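Long-range contacts in extracellular invertase (Aspergillus kawachii, PDB 5XH8), which probably hydrolyses sucrose at its beta-fructofuranoside bond and transfers fructosyl units to make fructooligosaccharides such as 1-kestose: residues Q265-G274 with I286-V296; K454-P465 with I537-N548. One frame throughout, in Å; residues are numbered along the deposited sequence.

Contact 1: residues Q265-G274 with I286-V296. With NA (sodium ion), chain B.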
# COMPACT_ATOMS: atom_id res chain seq x y z
N GLN A 265 -11.02 12.89 32.65
CA GLN A 265 -10.45 11.54 32.74
C GLN A 265 -10.60 10.75 31.45
O GLN A 265 -11.66 10.76 30.86
CB GLN A 265 -11.19 10.74 33.80
CG GLN A 265 -10.37 10.36 34.98
CD GLN A 265 -11.26 9.74 36.01
OE1 GLN A 265 -11.41 8.52 36.09
NE2 GLN A 265 -11.96 10.59 36.72
N ILE A 266 -9.56 10.00 31.10
CA ILE A 266 -9.47 9.32 29.80
C ILE A 266 -9.95 7.86 29.91
O ILE A 266 -9.52 7.10 30.79
CB ILE A 266 -8.05 9.43 29.22
CG1 ILE A 266 -7.77 10.88 28.82
CG2 ILE A 266 -7.86 8.52 28.01
CD1 ILE A 266 -6.30 11.19 28.57
N PHE A 267 -10.83 7.50 29.00
CA PHE A 267 -11.40 6.15 28.92
C PHE A 267 -11.24 5.62 27.49
O PHE A 267 -11.14 6.40 26.54
CB PHE A 267 -12.90 6.19 29.21
CG PHE A 267 -13.25 6.45 30.66
CD1 PHE A 267 -13.27 7.75 31.17
CD2 PHE A 267 -13.64 5.40 31.48
CE1 PHE A 267 -13.64 7.99 32.50
CE2 PHE A 267 -14.01 5.63 32.81
CZ PHE A 267 -14.00 6.93 33.32
N THR A 268 -11.24 4.29 27.35
CA THR A 268 -11.34 3.65 26.04
C THR A 268 -12.42 2.56 26.12
O THR A 268 -12.61 1.97 27.19
CB THR A 268 -9.99 3.07 25.57
OG1 THR A 268 -10.13 2.45 24.28
CG2 THR A 268 -9.43 2.05 26.58
N THR A 269 -13.13 2.34 25.02
CA THR A 269 -13.93 1.11 24.85
C THR A 269 -13.27 0.23 23.77
O THR A 269 -12.74 0.75 22.79
CB THR A 269 -15.42 1.35 24.57
OG1 THR A 269 -15.61 2.06 23.34
CG2 THR A 269 -16.05 2.17 25.71
N ILE A 270 -13.29 -1.08 24.00
CA ILE A 270 -12.68 -2.04 23.07
C ILE A 270 -13.47 -3.30 23.05
O ILE A 270 -14.07 -3.67 24.05
CB ILE A 270 -11.25 -2.47 23.47
CG1 ILE A 270 -11.16 -2.73 24.98
CG2 ILE A 270 -10.27 -1.39 23.08
CD1 ILE A 270 -9.98 -3.60 25.33
N GLY A 271 -13.46 -3.97 21.90
CA GLY A 271 -13.83 -5.37 21.81
C GLY A 271 -12.56 -6.19 22.02
O GLY A 271 -11.49 -5.82 21.54
N THR A 272 -12.68 -7.30 22.74
CA THR A 272 -11.57 -8.24 22.82
C THR A 272 -12.00 -9.59 22.26
O THR A 272 -13.12 -10.05 22.52
CB THR A 272 -10.99 -8.39 24.26
OG1 THR A 272 -11.83 -9.22 25.07
CG2 THR A 272 -10.84 -7.06 24.90
N GLU A 273 -11.11 -10.20 21.48
CA GLU A 273 -11.36 -11.47 20.82
C GLU A 273 -10.72 -12.58 21.66
O GLU A 273 -9.49 -12.69 21.72
CB GLU A 273 -10.79 -11.48 19.40
CG GLU A 273 -11.39 -10.44 18.48
CD GLU A 273 -11.11 -10.75 17.03
OE1 GLU A 273 -11.71 -11.73 16.51
OE2 GLU A 273 -10.25 -10.06 16.43
N GLY A 274 -11.58 -13.39 22.28
CA GLY A 274 -11.18 -14.49 23.15
C GLY A 274 -11.35 -15.87 22.55
O GLY A 274 -11.99 -16.07 21.50
N ILE A 286 -15.21 -15.92 22.19
CA ILE A 286 -15.70 -14.95 23.19
C ILE A 286 -15.51 -13.52 22.66
O ILE A 286 -14.39 -13.12 22.38
CB ILE A 286 -14.92 -15.11 24.53
CG1 ILE A 286 -14.94 -16.58 25.04
CG2 ILE A 286 -15.47 -14.17 25.59
CD1 ILE A 286 -16.34 -17.12 25.33
N HIS A 287 -16.59 -12.75 22.57
CA HIS A 287 -16.51 -11.35 22.15
C HIS A 287 -16.88 -10.47 23.34
O HIS A 287 -18.06 -10.22 23.60
CB HIS A 287 -17.47 -11.10 20.97
CG HIS A 287 -17.07 -11.79 19.69
ND1 HIS A 287 -17.34 -13.12 19.44
CD2 HIS A 287 -16.45 -11.32 18.58
CE1 HIS A 287 -16.91 -13.44 18.23
NE2 HIS A 287 -16.35 -12.37 17.69
N ASP A 288 -15.87 -10.00 24.09
CA ASP A 288 -16.09 -9.13 25.25
C ASP A 288 -16.15 -7.64 24.87
O ASP A 288 -15.26 -7.18 24.17
CB ASP A 288 -14.97 -9.30 26.28
CG ASP A 288 -15.05 -10.61 27.04
OD1 ASP A 288 -16.13 -11.26 27.06
OD2 ASP A 288 -14.00 -10.97 27.62
N MET A 289 -17.17 -6.92 25.36
CA MET A 289 -17.39 -5.50 25.07
C MET A 289 -17.04 -4.69 26.31
O MET A 289 -17.89 -4.43 27.18
CB MET A 289 -18.83 -5.23 24.65
CG MET A 289 -19.08 -3.84 24.07
SD MET A 289 -17.91 -3.34 22.78
CE MET A 289 -16.91 -2.09 23.59
N LEU A 290 -15.77 -4.29 26.37
CA LEU A 290 -15.19 -3.68 27.58
C LEU A 290 -15.05 -2.16 27.53
O LEU A 290 -14.97 -1.55 26.45
CB LEU A 290 -13.82 -4.31 27.83
CG LEU A 290 -13.69 -5.82 27.87
CD1 LEU A 290 -12.24 -6.23 28.12
CD2 LEU A 290 -14.58 -6.40 28.95
N TRP A 291 -15.05 -1.55 28.72
CA TRP A 291 -14.60 -0.17 28.94
C TRP A 291 -13.43 -0.20 29.92
O TRP A 291 -13.29 -1.15 30.72
CB TRP A 291 -15.72 0.75 29.45
CG TRP A 291 -16.21 0.44 30.87
CD1 TRP A 291 -17.29 -0.31 31.20
CD2 TRP A 291 -15.62 0.86 32.11
NE1 TRP A 291 -17.44 -0.38 32.56
CE2 TRP A 291 -16.42 0.33 33.16
CE3 TRP A 291 -14.49 1.65 32.45
CZ2 TRP A 291 -16.14 0.54 34.54
CZ3 TRP A 291 -14.20 1.86 33.84
CH2 TRP A 291 -15.03 1.29 34.85
N VAL A 292 -12.57 0.81 29.83
CA VAL A 292 -11.34 0.88 30.65
C VAL A 292 -11.02 2.32 30.95
O VAL A 292 -11.02 3.16 30.03
CB VAL A 292 -10.11 0.29 29.93
CG1 VAL A 292 -8.93 0.16 30.90
CG2 VAL A 292 -10.42 -1.06 29.33
N SER A 293 -10.77 2.60 32.23
CA SER A 293 -10.31 3.92 32.69
C SER A 293 -8.82 3.84 32.87
O SER A 293 -8.30 2.80 33.25
CB SER A 293 -10.95 4.26 34.05
OG SER A 293 -10.46 5.51 34.53
N GLY A 294 -8.11 4.92 32.59
CA GLY A 294 -6.68 4.93 32.80
C GLY A 294 -6.06 6.29 32.86
O GLY A 294 -6.65 7.30 32.45
N THR A 295 -4.84 6.33 33.38
CA THR A 295 -4.06 7.56 33.44
C THR A 295 -3.06 7.50 32.32
O THR A 295 -2.63 6.41 31.91
CB THR A 295 -3.34 7.75 34.80
OG1 THR A 295 -2.51 6.62 35.06
CG2 THR A 295 -4.35 7.91 35.97
N VAL A 296 -2.68 8.66 31.83
CA VAL A 296 -1.75 8.77 30.75
C VAL A 296 -0.49 9.46 31.24
O VAL A 296 -0.55 10.57 31.71
CB VAL A 296 -2.38 9.57 29.59
CG1 VAL A 296 -1.42 9.64 28.42
CG2 VAL A 296 -3.66 8.89 29.15
NA NA B . -20.18 -9.62 24.12
O HOH W 1 -7.14 9.82 32.67
O HOH W 2 -12.83 -11.86 24.90
O HOH W 3 -19.58 -8.43 26.13
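Phe267 lays its ring beside the indole of Trp291, both side chains pointing the same way. Trp291 CE3 sits in the plane of the phenyl ring at its edge, and CZ3 comes within 3.9 Å of Phe267 CE2. Ser293 OG lies over one phenyl face near its rim, while Ser293 CB touches Phe267 CE2 at 3.6 Å; the hydroxyl bonds to Asn307. Further along this face, Met289 lies against the strand where Gly271 has no side chain. Its chain bends at chi2 (50°) and again at chi3, and so turns CE back to 3.3 Å from Ile270 O. On the other face, Thr272 CG2 meets Leu290 CD1 at 3.6 Å, the two side chains crossing at about a right angle. Thr268 CG2 nestles against Val292 CB at 3.8 Å, and Trp226 covers both residues. The two strands form an antiparallel beta hairpin within one blade of the GH32 beta-propeller. Strand 250-255 flanks 265-274, and strand 302-311 flanks 286-296. The regular backbone ladder runs from Thr268 with Val292 to Gly274 with Ile286, the last pair having one weak bond. Near that end Thr272 OG1 packs on Asp288 CB, and the backbone of Arg242 bonds to both side chains, its O to Thr272 OG1 and its N to Asp288 OD2. His287 O binds the sodium ion at 2.3 Å, with Gly315, Phe316 and Ser318 completing the protein ligands. At the far end Ile266 CD1 meets Val296 CG2 at 3.5 Å.

Contact 2: residues K454-P465 with I537-N548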
# COMPACT_ATOMS: atom_id res chain seq x y z
N LYS A 454 -45.42 -6.41 23.20
CA LYS A 454 -44.04 -6.71 23.54
C LYS A 454 -43.09 -5.49 23.32
O LYS A 454 -41.97 -5.63 22.84
CB LYS A 454 -43.60 -7.92 22.71
CG LYS A 454 -44.46 -9.16 22.90
CD LYS A 454 -43.93 -10.35 22.10
CE LYS A 454 -44.88 -11.54 22.23
NZ LYS A 454 -44.44 -12.70 21.41
N PHE A 455 -43.57 -4.31 23.71
CA PHE A 455 -42.86 -3.04 23.54
C PHE A 455 -43.13 -2.27 24.83
O PHE A 455 -44.20 -1.72 25.01
CB PHE A 455 -43.39 -2.28 22.32
CG PHE A 455 -43.26 -3.04 21.01
CD1 PHE A 455 -44.28 -3.88 20.57
CD2 PHE A 455 -42.13 -2.88 20.21
CE1 PHE A 455 -44.17 -4.57 19.36
CE2 PHE A 455 -42.02 -3.55 19.00
CZ PHE A 455 -43.04 -4.40 18.57
N PHE A 456 -42.20 -2.33 25.77
CA PHE A 456 -42.39 -1.67 27.05
C PHE A 456 -41.09 -1.40 27.77
O PHE A 456 -40.08 -2.04 27.50
CB PHE A 456 -43.30 -2.51 28.00
CG PHE A 456 -42.75 -3.88 28.34
CD1 PHE A 456 -41.95 -4.07 29.46
CD2 PHE A 456 -43.05 -4.98 27.56
CE1 PHE A 456 -41.45 -5.31 29.77
CE2 PHE A 456 -42.54 -6.23 27.85
CZ PHE A 456 -41.74 -6.41 28.97
N VAL A 457 -41.16 -0.46 28.72
CA VAL A 457 -40.12 -0.26 29.73
C VAL A 457 -40.69 -0.65 31.08
O VAL A 457 -41.81 -0.26 31.40
CB VAL A 457 -39.68 1.22 29.84
CG1 VAL A 457 -38.55 1.36 30.88
CG2 VAL A 457 -39.27 1.78 28.48
N LEU A 458 -39.91 -1.40 31.86
CA LEU A 458 -40.26 -1.76 33.23
C LEU A 458 -39.16 -1.24 34.14
O LEU A 458 -38.00 -1.59 33.94
CB LEU A 458 -40.34 -3.29 33.40
CG LEU A 458 -40.73 -3.80 34.80
CD1 LEU A 458 -41.34 -5.19 34.72
CD2 LEU A 458 -39.57 -3.82 35.80
N SER A 459 -39.52 -0.40 35.12
CA SER A 459 -38.57 0.09 36.14
C SER A 459 -39.00 -0.36 37.53
O SER A 459 -40.19 -0.33 37.84
CB SER A 459 -38.50 1.62 36.17
OG SER A 459 -38.78 2.16 34.92
N ALA A 460 -38.04 -0.73 38.37
CA ALA A 460 -38.36 -1.06 39.75
C ALA A 460 -37.12 -1.05 40.57
O ALA A 460 -36.01 -1.24 40.04
CB ALA A 460 -39.01 -2.44 39.81
N GLN A 461 -37.31 -0.87 41.88
CA GLN A 461 -36.24 -0.97 42.88
C GLN A 461 -36.45 -2.21 43.73
O GLN A 461 -37.57 -2.49 44.16
CB GLN A 461 -36.22 0.27 43.76
CG GLN A 461 -35.83 1.54 43.04
CD GLN A 461 -36.99 2.13 42.26
OE1 GLN A 461 -38.04 2.42 42.84
NE2 GLN A 461 -36.82 2.29 40.94
N LEU A 462 -35.37 -2.96 43.95
CA LEU A 462 -35.38 -4.13 44.80
C LEU A 462 -34.42 -3.86 45.96
O LEU A 462 -33.24 -3.56 45.74
CB LEU A 462 -34.97 -5.38 44.02
CG LEU A 462 -36.00 -6.06 43.12
CD1 LEU A 462 -36.43 -5.16 41.97
CD2 LEU A 462 -35.47 -7.39 42.60
N SER A 463 -34.95 -3.98 47.19
CA SER A 463 -34.15 -3.84 48.41
C SER A 463 -34.05 -5.18 49.09
O SER A 463 -35.02 -5.94 49.14
CB SER A 463 -34.79 -2.83 49.34
OG SER A 463 -35.01 -1.62 48.65
N PHE A 464 -32.85 -5.48 49.59
CA PHE A 464 -32.52 -6.78 50.14
C PHE A 464 -32.01 -6.62 51.58
O PHE A 464 -31.31 -5.64 51.87
CB PHE A 464 -31.42 -7.46 49.30
CG PHE A 464 -31.82 -7.68 47.86
CD1 PHE A 464 -32.62 -8.76 47.51
CD2 PHE A 464 -31.39 -6.81 46.87
CE1 PHE A 464 -32.98 -8.98 46.19
CE2 PHE A 464 -31.75 -7.02 45.54
CZ PHE A 464 -32.54 -8.11 45.20
N PRO A 465 -32.34 -7.57 52.48
CA PRO A 465 -31.88 -7.47 53.87
C PRO A 465 -30.43 -7.90 53.97
O PRO A 465 -29.94 -8.59 53.07
CB PRO A 465 -32.78 -8.48 54.58
CG PRO A 465 -33.00 -9.54 53.57
CD PRO A 465 -33.09 -8.82 52.25
N ILE A 537 -27.67 -2.88 52.40
CA ILE A 537 -27.29 -3.27 51.05
C ILE A 537 -27.92 -2.26 50.10
O ILE A 537 -29.11 -1.94 50.22
CB ILE A 537 -27.74 -4.69 50.69
CG1 ILE A 537 -27.06 -5.71 51.62
CG2 ILE A 537 -27.41 -4.97 49.22
CD1 ILE A 537 -27.44 -7.15 51.35
N GLU A 538 -27.11 -1.76 49.18
CA GLU A 538 -27.55 -0.83 48.13
C GLU A 538 -28.80 -1.32 47.37
O GLU A 538 -28.92 -2.49 47.07
CB GLU A 538 -26.39 -0.65 47.14
CG GLU A 538 -26.59 0.40 46.07
CD GLU A 538 -25.36 0.60 45.22
OE1 GLU A 538 -24.42 -0.23 45.24
OE2 GLU A 538 -25.33 1.61 44.52
N THR A 539 -29.71 -0.41 47.08
CA THR A 539 -30.90 -0.72 46.29
C THR A 539 -30.52 -1.07 44.81
O THR A 539 -29.61 -0.47 44.23
CB THR A 539 -31.92 0.44 46.38
OG1 THR A 539 -32.46 0.48 47.71
CG2 THR A 539 -33.07 0.28 45.40
N LEU A 540 -31.19 -2.08 44.27
CA LEU A 540 -31.07 -2.46 42.85
C LEU A 540 -32.10 -1.66 42.09
O LEU A 540 -33.30 -1.91 42.22
CB LEU A 540 -31.31 -3.95 42.65
CG LEU A 540 -31.33 -4.47 41.21
CD1 LEU A 540 -29.99 -4.21 40.51
CD2 LEU A 540 -31.68 -5.95 41.19
N ASP A 541 -31.63 -0.65 41.38
CA ASP A 541 -32.45 0.17 40.49
C ASP A 541 -32.41 -0.39 39.06
O ASP A 541 -31.50 -0.11 38.27
CB ASP A 541 -31.96 1.61 40.54
CG ASP A 541 -32.90 2.56 39.85
OD1 ASP A 541 -34.06 2.18 39.60
OD2 ASP A 541 -32.47 3.69 39.56
N LEU A 542 -33.45 -1.17 38.74
CA LEU A 542 -33.51 -1.97 37.55
C LEU A 542 -34.37 -1.28 36.49
O LEU A 542 -35.47 -0.84 36.80
CB LEU A 542 -34.11 -3.31 37.95
CG LEU A 542 -33.84 -4.54 37.12
CD1 LEU A 542 -32.35 -4.76 36.89
CD2 LEU A 542 -34.48 -5.74 37.82
N THR A 543 -33.85 -1.16 35.26
CA THR A 543 -34.69 -0.83 34.09
C THR A 543 -34.59 -1.93 33.02
O THR A 543 -33.49 -2.36 32.66
CB THR A 543 -34.28 0.51 33.48
OG1 THR A 543 -34.28 1.52 34.49
CG2 THR A 543 -35.24 0.91 32.37
N LEU A 544 -35.74 -2.40 32.54
CA LEU A 544 -35.83 -3.37 31.45
C LEU A 544 -36.49 -2.65 30.29
O LEU A 544 -37.56 -2.06 30.45
CB LEU A 544 -36.68 -4.59 31.84
CG LEU A 544 -36.09 -5.70 32.71
CD1 LEU A 544 -35.28 -5.18 33.87
CD2 LEU A 544 -37.20 -6.60 33.22
N VAL A 545 -35.86 -2.68 29.12
CA VAL A 545 -36.45 -2.15 27.90
C VAL A 545 -36.61 -3.34 26.97
O VAL A 545 -35.61 -3.96 26.56
CB VAL A 545 -35.59 -1.08 27.22
CG1 VAL A 545 -36.33 -0.47 26.02
CG2 VAL A 545 -35.15 -0.02 28.21
N VAL A 546 -37.85 -3.65 26.62
CA VAL A 546 -38.16 -4.74 25.72
C VAL A 546 -38.72 -4.12 24.45
O VAL A 546 -39.78 -3.50 24.47
CB VAL A 546 -39.17 -5.72 26.36
CG1 VAL A 546 -39.64 -6.77 25.36
CG2 VAL A 546 -38.53 -6.38 27.56
N ASP A 547 -37.99 -4.28 23.35
CA ASP A 547 -38.41 -3.76 22.05
C ASP A 547 -38.56 -4.95 21.10
O ASP A 547 -37.66 -5.27 20.29
CB ASP A 547 -37.40 -2.70 21.57
CG ASP A 547 -37.86 -1.97 20.37
OD1 ASP A 547 -38.96 -2.24 19.83
OD2 ASP A 547 -37.09 -1.08 19.93
N ASN A 548 -39.72 -5.60 21.23
CA ASN A 548 -40.06 -6.83 20.53
C ASN A 548 -39.16 -7.99 20.95
O ASN A 548 -39.48 -8.68 21.92
CB ASN A 548 -40.18 -6.62 19.02
CG ASN A 548 -41.25 -7.50 18.38
OD1 ASN A 548 -41.84 -8.35 19.04
ND2 ASN A 548 -41.49 -7.30 17.10
O HOH W 4 -35.81 3.73 34.36
O HOH W 5 -30.67 -3.77 48.55
O HOH W 6 -29.79 -4.29 53.51
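Phe456 lies with one ring face over Val546. Val546 CB stands 3.9 Å from the centroid of the Phe456 ring, a CH-pi contact 19° off the ring normal. Phe456 CG stands between the backbone N and the carbonyl carbon (chi1 61°), which sets the ring alongside Val546. Leu458 with Leu544 and Leu462 with Leu540 continue this apolar face; Leu458 and Ala460 of it pack on Phe477 of strand 474-481. Phe455, on the other face, is also tightly held. Asn548 CA lies over its ring, Asp547 OD1 touches its edge at CD2 (3.3 Å), and Arg29 adds a cation-pi contact. Asp547 OD1 also takes the backbone N of Arg29, and OD2 bonds to His31.

Past Val457 and Val545 that second face turns polar and is partly exposed. Gln461 NE2 bonds to Asp541 OD1 at 3.1 Å, meeting it from above the carboxylate plane. A water bonds Thr543 OG1 at 2.7 Å and reaches Ser459 OG only weakly. Ser463 OG and Thr539 OG1 make another weak bond. Beyond Leu462 and Leu540 direct backbone bonding gives way to water: one joins Phe464 N to Glu538 O, another Phe464 O to Ile537 N. Paired strands with one apolar face turned to a second sheet are typical of the GH32 C-terminal beta-sandwich.

In the fold
Both contacts are antiparallel strand pairs and both are largely buried, but they share no strand. Contact 1 lies in the N-terminal catalytic domain, its centre about 11 Å from the centre of the chain. Contact 2 lies in the C-terminal domain, its centre about 19 Å from that point. The centres of the two contacts are about 26 Å apart and their nearest atoms about 14 Å, without touching. Contact 1 joins neighbouring strands of a hairpin, whereas contact 2 joins segments separated by 71 residues. Contact 1 has packed side chains on both faces and a sodium site at one end. Contact 2 divides an apolar interior face from a partly exposed face with polar pairs and water.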